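Local coordinates for protein beta-lactamase (Klebsiella pneumoniae, PDB 6HUH) that probably hydrolyses the amide bond of beta-lactam antibiotics to give substituted beta-amino acids, as a class D serine beta-lactamase conferring antibiotic resistance, at residues L47-T52 / L151-Q156; Q90-S95 / V102-Q107; D123-G128 / G168-S173. One frame throughout, in Å; residues are numbered along the deposited sequence.

Overall arrangement
Contact 1 is the most central of the three, its centre about 8 Å from the centre of the chain, and it carries the predicted nucleophile; paired backbone hydrogen bonds and proline against aliphatic side chains join its segments. It includes the start of helix 155-166, and contact 3 the loop just after that helix. Contact 2, on helices 94-99 and 103-113, is also buried, but there two aromatic rings and a threonine do the work, with the polar atoms of the rings hydrogen-bonded outside the segments. Contact 3 is only partly buried: a phenylalanine packs inward while an arginine and a proline meet at the surface. Contacts 1 and 3 touch through Tyr127, which packs on Pro49 and Ile153.

Contact 1 (L47-T52 / L151-Q156); sequences LPPAST and LAISPQ
Ile153 turns CG1 anti to its backbone nitrogen (chi1 -167°), which leaves the CG2 branch between N and the carbonyl carbon, facing Pro49; CG2 meets Pro49 CB at 3.7 Å. Leu151 takes a similar first torsion (chi1 -165°) and brings its CD2 methyl to within 4.0 Å of Pro49 CG, the two side chains crossing at about a right angle. One proline ring is thus touched by two alternate residues of 151-156, at CB by the isoleucine and at CG by the leucine. Beside this apolar patch the backbones form a single antiparallel bridge. Leu47 N donates to Ile153 O at 2.8 Å, nearly straight but arriving from above the carbonyl plane, and Ile153 N returns a bond to Leu47 O, also 2.8 Å. The same Leu47 oxygen receives a CA-H contact from Ala152 CA at 3.3 Å. Beyond the bridge the chain turns at Pro49, whose carbonyl oxygen accepts from both OG1 and N of Thr52, reached from the same face. Thr52 OG1 is also hydrogen-bonded to Gln158 NE2 of helix 155-166. The hydroxyl of Ser51, the predicted acyl-ester nucleophile, is hydrogen-bonded to NZ of the carboxylated lysine at position 54. This is the Ser-x-x-Lys active-site motif of class D beta-lactamases, preceded by a loop that the Leu47-Ile153 bridge ties to the residues leading into helix 155-166.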
loop_
_atom_site.group_PDB
_atom_site.type_symbol
_atom_site.label_atom_id
_atom_site.label_comp_id
_atom_site.label_asym_id
_atom_site.label_seq_id
_atom_site.Cartn_x
_atom_site.Cartn_y
_atom_site.Cartn_z
ATOM N N LEU A 47 -14.163 24.750 7.835
ATOM C CA LEU A 47 -12.787 24.852 7.350
ATOM C C LEU A 47 -12.589 24.132 6.007
ATOM O O LEU A 47 -13.319 23.165 5.736
ATOM C CB LEU A 47 -11.807 24.258 8.378
ATOM C CG LEU A 47 -11.777 24.872 9.783
ATOM C CD1 LEU A 47 -11.153 23.908 10.771
ATOM C CD2 LEU A 47 -11.073 26.212 9.786
ATOM N N PRO A 48 -11.577 24.511 5.167
ATOM C CA PRO A 48 -11.354 23.760 3.920
ATOM C C PRO A 48 -11.152 22.265 4.213
ATOM O O PRO A 48 -10.430 21.960 5.155
ATOM C CB PRO A 48 -10.089 24.414 3.329
ATOM C CG PRO A 48 -9.469 25.144 4.446
ATOM C CD PRO A 48 -10.599 25.612 5.300
ATOM N N PRO A 49 -11.806 21.310 3.503
ATOM C CA PRO A 49 -11.597 19.892 3.851
ATOM C C PRO A 49 -10.227 19.352 3.430
ATOM O O PRO A 49 -9.743 18.390 4.021
ATOM C CB PRO A 49 -12.756 19.176 3.159
ATOM C CG PRO A 49 -13.105 20.041 2.004
ATOM C CD PRO A 49 -12.716 21.454 2.345
ATOM N N ALA A 50 -9.574 20.030 2.460
ATOM C CA ALA A 50 -8.290 19.661 1.875
ATOM C C ALA A 50 -8.339 18.222 1.362
ATOM O O ALA A 50 -9.299 17.862 0.676
ATOM C CB ALA A 50 -7.159 19.867 2.861
ATOM N N SER A 51 -7.361 17.385 1.732
ATOM C CA SER A 51 -7.308 16.006 1.268
ATOM C C SER A 51 -8.240 15.027 2.023
ATOM O O SER A 51 -8.220 13.850 1.708
ATOM C CB SER A 51 -5.874 15.503 1.240
ATOM O OG SER A 51 -5.219 16.021 0.095
ATOM N N THR A 52 -9.078 15.490 2.951
ATOM C CA THR A 52 -10.070 14.635 3.609
ATOM C C THR A 52 -11.304 14.489 2.692
ATOM O O THR A 52 -12.184 13.650 2.941
ATOM C CB THR A 52 -10.477 15.186 4.989
ATOM O OG1 THR A 52 -11.288 16.374 4.842
ATOM C CG2 THR A 52 -9.292 15.399 5.907
ATOM N N LEU A 151 -15.474 25.209 -1.151
ATOM C CA LEU A 151 -15.905 24.172 -0.214
ATOM C C LEU A 151 -15.268 24.331 1.173
ATOM O O LEU A 151 -14.099 24.728 1.290
ATOM C CB LEU A 151 -15.683 22.762 -0.806
ATOM C CG LEU A 151 -16.393 21.566 -0.134
ATOM C CD1 LEU A 151 -17.927 21.694 -0.174
ATOM C CD2 LEU A 151 -16.000 20.287 -0.794
ATOM N N ALA A 152 -16.086 24.080 2.221
ATOM C CA ALA A 152 -15.726 24.166 3.634
ATOM C C ALA A 152 -16.621 23.249 4.478
ATOM O O ALA A 152 -17.838 23.192 4.286
ATOM C CB ALA A 152 -15.838 25.611 4.117
ATOM N N ILE A 153 -16.012 22.517 5.389
ATOM C CA ILE A 153 -16.732 21.628 6.291
ATOM C C ILE A 153 -16.286 21.869 7.750
ATOM O O ILE A 153 -15.100 22.125 8.021
ATOM C CB ILE A 153 -16.645 20.130 5.844
ATOM C CG1 ILE A 153 -17.671 19.229 6.608
ATOM C CG2 ILE A 153 -15.205 19.574 5.920
ATOM C CD1 ILE A 153 -18.074 17.933 5.883
ATOM N N SER A 154 -17.251 21.832 8.676
ATOM C CA SER A 154 -16.965 21.980 10.093
ATOM C C SER A 154 -16.669 20.572 10.704
ATOM O O SER A 154 -17.191 19.554 10.196
ATOM C CB SER A 154 -18.112 22.693 10.796
ATOM O OG SER A 154 -18.861 21.801 11.596
ATOM N N PRO A 155 -15.812 20.472 11.763
ATOM C CA PRO A 155 -15.532 19.141 12.349
ATOM C C PRO A 155 -16.793 18.347 12.739
ATOM O O PRO A 155 -16.785 17.111 12.629
ATOM C CB PRO A 155 -14.620 19.457 13.536
ATOM C CG PRO A 155 -13.969 20.738 13.161
ATOM C CD PRO A 155 -15.034 21.522 12.454
ATOM N N GLN A 156 -17.879 19.066 13.137
ATOM C CA GLN A 156 -19.185 18.505 13.490
ATOM C C GLN A 156 -19.792 17.858 12.269
ATOM O O GLN A 156 -20.159 16.681 12.324
ATOM C CB GLN A 156 -20.145 19.592 14.002
ATOM C CG GLN A 156 -20.151 19.780 15.501
ATOM C CD GLN A 156 -20.704 21.138 15.864
ATOM O OE1 GLN A 156 -21.465 21.755 15.101
ATOM N NE2 GLN A 156 -20.310 21.642 17.039
#

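Contact 2 (Q90-S95 / V102-Q107); sequences QTTTPS and VIWYSQ
Thr92 carries much of the packing between the two segments, and its CG2 methyl supplies the aliphatic part: it meets Val102 CG2 tip to tip at 3.8 Å and also lies near Trp104 CZ2. Pro94 adds a further apolar touch, its CG 4.3 Å from Tyr105 CZ.

Polar atoms against ring carbons come next. The Thr92 hydroxyl is placed by a chi1 of 61° between the backbone N and the carbonyl carbon, where OG1 comes close to both Trp104 CH2 and Tyr105 CD2, oblique to each ring. Gln90 O approaches the edge of the indole near its plane, 3.3 Å from Trp104 CZ2, and Thr93 O sits over one face of the Tyr105 ring.

The conventional hydrogen bonds of these rings run outside the two segments: Trp104 NE1 donates to Trp88 O, which holds the indole's orientation, and Tyr105 OH bonds to Pro73 O, which keeps the tip of the phenol in place. From the same helix Ser106 OG reaches the carboxylate of the modified lysine at position 54. The chemistry therefore implies a join made mainly by van der Waals packing, the hydrogen bonds of both rings being spent on Trp88 O and Pro73 O.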
loop_
_atom_site.group_PDB
_atom_site.type_symbol
_atom_site.label_atom_id
_atom_site.label_comp_id
_atom_site.label_asym_id
_atom_site.label_seq_id
_atom_site.Cartn_x
_atom_site.Cartn_y
_atom_site.Cartn_z
ATOM N N GLN A 90 4.625 9.660 -10.148
ATOM C CA GLN A 90 4.503 8.369 -10.841
ATOM C C GLN A 90 3.061 7.909 -11.031
ATOM O O GLN A 90 2.134 8.672 -10.776
ATOM C CB GLN A 90 5.352 7.268 -10.175
ATOM C CG GLN A 90 6.483 6.711 -11.091
ATOM C CD GLN A 90 6.051 5.840 -12.270
ATOM O OE1 GLN A 90 5.735 6.324 -13.366
ATOM N NE2 GLN A 90 6.136 4.527 -12.109
ATOM N N THR A 91 2.881 6.668 -11.543
ATOM C CA THR A 91 1.586 6.022 -11.776
ATOM C C THR A 91 0.902 5.802 -10.413
ATOM O O THR A 91 1.487 5.162 -9.533
ATOM C CB THR A 91 1.786 4.715 -12.584
ATOM O OG1 THR A 91 2.286 5.038 -13.879
ATOM C CG2 THR A 91 0.511 3.906 -12.731
ATOM N N THR A 92 -0.295 6.372 -10.214
ATOM C CA THR A 92 -0.964 6.181 -8.934
ATOM C C THR A 92 -2.208 5.295 -9.088
ATOM O O THR A 92 -2.838 5.261 -10.139
ATOM C CB THR A 92 -1.228 7.514 -8.209
ATOM O OG1 THR A 92 -2.065 8.305 -9.022
ATOM C CG2 THR A 92 0.057 8.293 -7.902
ATOM N N THR A 93 -2.480 4.518 -8.050
ATOM C CA THR A 93 -3.606 3.599 -7.913
ATOM C C THR A 93 -4.507 4.196 -6.808
ATOM O O THR A 93 -4.041 5.113 -6.121
ATOM C CB THR A 93 -3.103 2.175 -7.550
ATOM O OG1 THR A 93 -2.608 2.145 -6.214
ATOM C CG2 THR A 93 -2.033 1.676 -8.470
ATOM N N PRO A 94 -5.763 3.717 -6.560
ATOM C CA PRO A 94 -6.579 4.331 -5.488
ATOM C C PRO A 94 -5.979 4.211 -4.079
ATOM O O PRO A 94 -6.284 5.021 -3.216
ATOM C CB PRO A 94 -7.924 3.608 -5.619
ATOM C CG PRO A 94 -7.946 3.096 -7.014
ATOM C CD PRO A 94 -6.543 2.681 -7.274
ATOM N N SER A 95 -5.106 3.208 -3.864
ATOM C CA SER A 95 -4.403 2.926 -2.603
ATOM C C SER A 95 -3.285 3.954 -2.361
ATOM O O SER A 95 -3.106 4.439 -1.241
ATOM C CB SER A 95 -3.835 1.505 -2.630
ATOM O OG SER A 95 -3.243 1.144 -1.394
ATOM N N VAL A 102 -2.617 12.378 -3.629
ATOM C CA VAL A 102 -2.380 12.737 -5.025
ATOM C C VAL A 102 -3.586 13.505 -5.549
ATOM O O VAL A 102 -4.645 12.919 -5.805
ATOM C CB VAL A 102 -2.007 11.516 -5.895
ATOM C CG1 VAL A 102 -1.286 11.956 -7.156
ATOM C CG2 VAL A 102 -1.156 10.521 -5.111
ATOM N N ILE A 103 -3.424 14.834 -5.671
ATOM C CA ILE A 103 -4.502 15.716 -6.092
ATOM C C ILE A 103 -4.864 15.538 -7.553
ATOM O O ILE A 103 -6.048 15.617 -7.869
ATOM C CB ILE A 103 -4.253 17.197 -5.724
ATOM C CG1 ILE A 103 -3.149 17.831 -6.572
ATOM C CG2 ILE A 103 -3.988 17.360 -4.213
ATOM C CD1 ILE A 103 -3.091 19.339 -6.503
ATOM N N TRP A 104 -3.875 15.272 -8.442
ATOM C CA TRP A 104 -4.148 15.106 -9.871
ATOM C C TRP A 104 -5.039 13.902 -10.167
ATOM O O TRP A 104 -5.828 13.956 -11.103
ATOM C CB TRP A 104 -2.883 15.112 -10.728
ATOM C CG TRP A 104 -1.870 14.029 -10.491
ATOM C CD1 TRP A 104 -0.634 14.195 -9.945
ATOM C CD2 TRP A 104 -1.895 12.683 -11.023
ATOM N NE1 TRP A 104 0.086 13.024 -10.032
ATOM C CE2 TRP A 104 -0.669 12.078 -10.676
ATOM C CE3 TRP A 104 -2.849 11.921 -11.724
ATOM C CZ2 TRP A 104 -0.391 10.736 -10.961
ATOM C CZ3 TRP A 104 -2.567 10.596 -12.012
ATOM C CH2 TRP A 104 -1.346 10.021 -11.647
ATOM N N TYR A 105 -4.965 12.857 -9.333
ATOM C CA TYR A 105 -5.779 11.645 -9.450
ATOM C C TYR A 105 -7.234 11.948 -9.046
ATOM O O TYR A 105 -8.163 11.312 -9.546
ATOM C CB TYR A 105 -5.171 10.520 -8.604
ATOM C CG TYR A 105 -5.741 9.149 -8.876
ATOM C CD1 TYR A 105 -6.851 8.683 -8.180
ATOM C CD2 TYR A 105 -5.127 8.285 -9.782
ATOM C CE1 TYR A 105 -7.374 7.414 -8.418
ATOM C CE2 TYR A 105 -5.614 6.998 -9.994
ATOM C CZ TYR A 105 -6.753 6.576 -9.326
ATOM O OH TYR A 105 -7.271 5.326 -9.559
ATOM N N SER A 106 -7.437 12.956 -8.185
ATOM C CA SER A 106 -8.782 13.367 -7.776
ATOM C C SER A 106 -9.435 14.160 -8.895
ATOM O O SER A 106 -10.640 14.007 -9.115
ATOM C CB SER A 106 -8.722 14.208 -6.510
ATOM O OG SER A 106 -8.328 13.433 -5.391
ATOM N N GLN A 107 -8.628 15.005 -9.610
ATOM C CA GLN A 107 -9.062 15.824 -10.756
ATOM C C GLN A 107 -9.429 14.922 -11.925
ATOM O O GLN A 107 -10.403 15.205 -12.616
ATOM C CB GLN A 107 -7.981 16.824 -11.185
ATOM C CG GLN A 107 -7.406 17.655 -10.044
ATOM C CD GLN A 107 -6.540 18.796 -10.515
ATOM O OE1 GLN A 107 -5.683 18.654 -11.398
ATOM N NE2 GLN A 107 -6.722 19.954 -9.902
#

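Contact 3 (D123-G128 / G168-S173); sequences DRFDYG and GKLPVS
Asp123 O, gripped by Asp126 N at 2.9 Å and by Arg130 NH1, holds the end of helix 115-124 just where Phe125 packs on Leu170 of the other segment. Across from it, a hydrogen bond of 2.8 Å from Val172 N to Leu170 O closes an inverse gamma turn centred on Pro171. Leu170 and Pro171 point at 123-128, and Val172 touches from the flank. Leu170 packs deepest. Its CD1 methyl sits over the Phe125 ring, 4.2 Å from the centroid and 29° off the normal, an off-centre CH-pi contact, while its CD2 methyl reaches Phe125 CD1 at 3.7 Å. The two side chains cross at about a right angle. Phe125 places CG anti to its carbonyl carbon (chi1 -75°), and the ring edge then meets the turn: Pro171 CD lies near the ring plane by CE1, and Val172 CG1 lies near that plane too, 4.3 Å from Phe125 CZ. Pro56 and Leu59 also touch this phenylalanine, and Phe161 and Leu165 of helix 155-166 pack against Leu170.

Nearer the solvent, extended from CG to NE, Arg124 passes obliquely over Pro171. Its CD comes within 3.7 Å of Pro171 CG, and NH1 lies 3.4 Å from Pro171 CB, a van der Waals contact of the guanidinium with the proline ring.

Asp126 and Gly168 take positive phi and close Schellman motifs. Two such helix ends, packed through a phenylalanine and an inverse gamma turn, join the end of helix 115-124 to the loop between helices 155-166 and 174-184, in the helical region of the beta-lactamase fold and away from the active site.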
loop_
_atom_site.group_PDB
_atom_site.type_symbol
_atom_site.label_atom_id
_atom_site.label_comp_id
_atom_site.label_asym_id
_atom_site.label_seq_id
_atom_site.Cartn_x
_atom_site.Cartn_y
_atom_site.Cartn_z
ATOM N N ASP A 123 -24.355 17.132 -2.808
ATOM C CA ASP A 123 -25.683 17.440 -2.263
ATOM C C ASP A 123 -26.247 16.227 -1.497
ATOM O O ASP A 123 -26.604 16.387 -0.326
ATOM C CB ASP A 123 -26.671 17.837 -3.373
ATOM C CG ASP A 123 -26.434 19.173 -4.059
ATOM O OD1 ASP A 123 -25.366 19.787 -3.819
ATOM O OD2 ASP A 123 -27.312 19.596 -4.858
ATOM N N ARG A 124 -26.295 15.014 -2.140
ATOM C CA ARG A 124 -26.846 13.799 -1.515
ATOM C C ARG A 124 -26.088 13.358 -0.286
ATOM O O ARG A 124 -26.693 12.773 0.613
ATOM C CB ARG A 124 -27.011 12.639 -2.508
ATOM C CG ARG A 124 -28.485 12.382 -2.835
ATOM C CD ARG A 124 -28.775 10.985 -3.361
ATOM N NE ARG A 124 -30.219 10.732 -3.430
ATOM C CZ ARG A 124 -30.770 9.551 -3.691
ATOM N NH1 ARG A 124 -30.005 8.489 -3.914
ATOM N NH2 ARG A 124 -32.089 9.422 -3.729
ATOM N N PHE A 125 -24.772 13.674 -0.244
ATOM C CA PHE A 125 -23.844 13.425 0.864
ATOM C C PHE A 125 -23.954 14.524 1.930
ATOM O O PHE A 125 -23.417 14.347 3.028
ATOM C CB PHE A 125 -22.393 13.355 0.356
ATOM C CG PHE A 125 -21.986 12.091 -0.368
ATOM C CD1 PHE A 125 -22.828 10.982 -0.400
ATOM C CD2 PHE A 125 -20.747 12.000 -0.994
ATOM C CE1 PHE A 125 -22.449 9.816 -1.065
ATOM C CE2 PHE A 125 -20.364 10.826 -1.644
ATOM C CZ PHE A 125 -21.218 9.743 -1.678
ATOM N N ASP A 126 -24.629 15.666 1.600
ATOM C CA ASP A 126 -24.848 16.833 2.469
ATOM C C ASP A 126 -23.509 17.371 2.984
ATOM O O ASP A 126 -23.410 17.821 4.131
ATOM C CB ASP A 126 -25.809 16.459 3.622
ATOM C CG ASP A 126 -26.572 17.613 4.236
ATOM O OD1 ASP A 126 -27.050 18.486 3.470
ATOM O OD2 ASP A 126 -26.742 17.618 5.479
ATOM N N TYR A 127 -22.479 17.295 2.131
ATOM C CA TYR A 127 -21.121 17.636 2.496
ATOM C C TYR A 127 -20.887 19.128 2.776
ATOM O O TYR A 127 -20.767 19.929 1.848
ATOM C CB TYR A 127 -20.141 17.101 1.457
ATOM C CG TYR A 127 -18.723 16.970 1.970
ATOM C CD1 TYR A 127 -18.316 15.839 2.685
ATOM C CD2 TYR A 127 -17.778 17.965 1.728
ATOM C CE1 TYR A 127 -17.011 15.712 3.162
ATOM C CE2 TYR A 127 -16.468 17.848 2.202
ATOM C CZ TYR A 127 -16.085 16.712 2.905
ATOM O OH TYR A 127 -14.792 16.601 3.366
ATOM N N GLY A 128 -20.784 19.458 4.071
ATOM C CA GLY A 128 -20.516 20.801 4.574
ATOM C C GLY A 128 -21.366 21.901 3.966
ATOM O O GLY A 128 -22.601 21.837 4.024
ATOM N N GLY A 168 -24.463 2.967 6.751
ATOM C CA GLY A 168 -25.129 2.518 5.532
ATOM C C GLY A 168 -26.188 3.508 5.069
ATOM O O GLY A 168 -27.051 3.172 4.242
ATOM N N LYS A 169 -26.134 4.749 5.604
ATOM C CA LYS A 169 -27.106 5.784 5.281
ATOM C C LYS A 169 -26.845 6.461 3.915
ATOM O O LYS A 169 -27.782 6.992 3.322
ATOM C CB LYS A 169 -27.233 6.804 6.423
ATOM C CG LYS A 169 -28.053 6.266 7.590
ATOM C CD LYS A 169 -28.403 7.354 8.602
ATOM C CE LYS A 169 -28.728 6.797 9.975
ATOM N NZ LYS A 169 -27.507 6.602 10.813
ATOM N N LEU A 170 -25.606 6.418 3.398
ATOM C CA LEU A 170 -25.317 7.048 2.099
ATOM C C LEU A 170 -25.788 6.142 0.926
ATOM O O LEU A 170 -25.838 4.920 1.111
ATOM C CB LEU A 170 -23.845 7.520 1.971
ATOM C CG LEU A 170 -23.384 8.620 2.976
ATOM C CD1 LEU A 170 -21.948 8.997 2.756
ATOM C CD2 LEU A 170 -24.216 9.873 2.881
ATOM N N PRO A 171 -26.228 6.716 -0.239
ATOM C CA PRO A 171 -26.793 5.882 -1.321
ATOM C C PRO A 171 -25.773 5.081 -2.134
ATOM O O PRO A 171 -25.784 5.098 -3.366
ATOM C CB PRO A 171 -27.549 6.909 -2.174
ATOM C CG PRO A 171 -26.754 8.136 -2.053
ATOM C CD PRO A 171 -26.279 8.151 -0.611
ATOM N N VAL A 172 -24.878 4.384 -1.430
ATOM C CA VAL A 172 -23.815 3.574 -2.012
ATOM C C VAL A 172 -23.942 2.136 -1.519
ATOM O O VAL A 172 -24.602 1.877 -0.511
ATOM C CB VAL A 172 -22.398 4.179 -1.783
ATOM C CG1 VAL A 172 -22.284 5.585 -2.378
ATOM C CG2 VAL A 172 -22.009 4.189 -0.316
ATOM N N SER A 173 -23.331 1.203 -2.253
ATOM C CA SER A 173 -23.321 -0.228 -1.967
ATOM C C SER A 173 -22.352 -0.585 -0.826
ATOM O O SER A 173 -21.518 0.238 -0.429
ATOM C CB SER A 173 -22.922 -0.995 -3.221
ATOM O OG SER A 173 -21.550 -0.786 -3.515
#